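Local coordinates for protein tryptophan--tRNA ligase (Campylobacter jejuni subsp. jejuni, PDB 3TZL) that probably attaches tryptophan to its cognate tRNA at the expense of ATP, as a homodimeric class I aminoacyl-tRNA synthetase, at residues Y284-L287 / S292-K295. Numbering follows the deposited sequence.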
loop_
_atom_site.group_PDB
_atom_site.type_symbol
_atom_site.label_atom_id
_atom_site.label_comp_id
_atom_site.label_asym_id
_atom_site.label_seq_id
_atom_site.Cartn_x
_atom_site.Cartn_y
_atom_site.Cartn_z
ATOM N N TYR B 284 14.217 -26.020 -15.888
ATOM C CA TYR B 284 14.359 -24.579 -15.760
ATOM C C TYR B 284 14.252 -23.887 -17.118
ATOM O O TYR B 284 13.406 -23.006 -17.317
ATOM C CB TYR B 284 15.697 -24.282 -15.095
ATOM C CG TYR B 284 16.071 -22.818 -14.953
ATOM C CD1 TYR B 284 15.544 -22.027 -13.933
ATOM C CD2 TYR B 284 17.018 -22.249 -15.794
ATOM C CE1 TYR B 284 15.931 -20.682 -13.784
ATOM C CE2 TYR B 284 17.405 -20.920 -15.661
ATOM C CZ TYR B 284 16.864 -20.148 -14.656
ATOM O OH TYR B 284 17.271 -18.841 -14.556
ATOM N N ASN B 285 15.100 -24.309 -18.048
ATOM C CA ASN B 285 15.089 -23.787 -19.408
ATOM C C ASN B 285 13.764 -23.960 -20.134
ATOM O O ASN B 285 13.320 -23.044 -20.828
ATOM C CB ASN B 285 16.228 -24.410 -20.215
ATOM C CG ASN B 285 17.586 -23.934 -19.736
ATOM O OD1 ASN B 285 17.811 -22.729 -19.576
ATOM N ND2 ASN B 285 18.490 -24.873 -19.475
ATOM N N GLU B 286 13.141 -25.124 -19.978
ATOM C CA GLU B 286 11.812 -25.368 -20.539
ATOM C C GLU B 286 10.768 -24.367 -20.020
ATOM O O GLU B 286 9.980 -23.828 -20.790
ATOM C CB GLU B 286 11.368 -26.817 -20.270
ATOM C CG GLU B 286 9.911 -27.146 -20.628
ATOM C CD GLU B 286 8.952 -27.079 -19.423
ATOM O OE1 GLU B 286 9.340 -27.517 -18.312
ATOM O OE2 GLU B 286 7.805 -26.589 -19.589
ATOM N N LEU B 287 10.769 -24.113 -18.718
ATOM C CA LEU B 287 9.807 -23.194 -18.124
ATOM C C LEU B 287 10.009 -21.751 -18.601
ATOM O O LEU B 287 9.074 -20.956 -18.601
ATOM C CB LEU B 287 9.876 -23.259 -16.595
ATOM C CG LEU B 287 9.368 -24.539 -15.922
ATOM C CD1 LEU B 287 9.866 -24.611 -14.476
ATOM C CD2 LEU B 287 7.839 -24.649 -15.962
ATOM N N SER B 292 3.909 -20.191 -21.125
ATOM C CA SER B 292 2.548 -20.592 -20.764
ATOM C C SER B 292 2.537 -21.664 -19.670
ATOM O O SER B 292 1.633 -21.690 -18.834
ATOM C CB SER B 292 1.744 -21.059 -21.993
ATOM O OG SER B 292 2.049 -22.399 -22.362
ATOM N N HIS B 293 3.545 -22.534 -19.661
ATOM C CA HIS B 293 3.569 -23.588 -18.656
ATOM C C HIS B 293 3.844 -23.018 -17.261
ATOM O O HIS B 293 3.226 -23.432 -16.281
ATOM C CB HIS B 293 4.579 -24.680 -18.994
ATOM C CG HIS B 293 4.449 -25.899 -18.133
ATOM N ND1 HIS B 293 5.501 -26.761 -17.894
ATOM C CD2 HIS B 293 3.388 -26.404 -17.457
ATOM C CE1 HIS B 293 5.096 -27.742 -17.106
ATOM N NE2 HIS B 293 3.819 -27.549 -16.827
ATOM N N LEU B 294 4.760 -22.063 -17.177
ATOM C CA LEU B 294 5.079 -21.452 -15.894
ATOM C C LEU B 294 3.868 -20.660 -15.402
ATOM O O LEU B 294 3.512 -20.731 -14.237
ATOM C CB LEU B 294 6.326 -20.572 -16.004
ATOM C CG LEU B 294 6.838 -19.896 -14.733
ATOM C CD1 LEU B 294 7.198 -20.924 -13.656
ATOM C CD2 LEU B 294 8.041 -18.997 -15.044
ATOM N N LYS B 295 3.221 -19.941 -16.311
ATOM C CA LYS B 295 2.016 -19.181 -15.985
ATOM C C LYS B 295 0.896 -20.071 -15.418
ATOM O O LYS B 295 0.261 -19.708 -14.427
ATOM C CB LYS B 295 1.533 -18.426 -17.224
ATOM C CG LYS B 295 0.420 -17.434 -16.976
ATOM C CD LYS B 295 0.164 -16.594 -18.218
ATOM C CE LYS B 295 -0.997 -17.149 -19.027
ATOM N NZ LYS B 295 -2.302 -16.933 -18.324
#
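H293 ND1 donates a hydrogen bond to E286 OE2 at 2.9 Å, and this single polar link joins two consecutive helices across a tight connection, where helix 278-289 gives way to the long C-terminal helix 291-320. It is a worked example of how a short junction between consecutive helices can be bridged by a histidine-carboxylate hydrogen bond between partly exposed side chains, with buried leucines next to it. The bond is moderately straight, with an N-H...O angle of 157°. E286 receives it through the syn lone pair of OE2, on the side of its other oxygen, while the acceptor lies near the imidazole plane. The carboxylate therefore meets the ring at its edge, its own plane turned 40° from that of the ring. Two torsions bring the acid there: CG stands anti to the backbone N, and a bend at chi2 (-97°) swings the carboxylate across to the second helix. A carboxylate this close would probably raise the pKa of the imidazole.

Next to the polar pair, L287 sends its CD2 methyl obliquely against H293, reaching 3.7 Å from ND1, and the same methyl lies 4.3 Å from L294 CB. Here the backbones come close as well, the CA atoms of L287 and L294 being 5.5 Å apart. L294 is buried and also touches L68 of helix 53-70, the helix that also receives Y284, whose ring stacks with F204. These contacts set the junction against helix 53-70, which probably belongs to the Rossmann-type catalytic domain, away from the nucleotide and tryptophan pockets. At the pair whose CA atoms are nearest across the two segments, L294 CB rests 3.8 Å from L287 O.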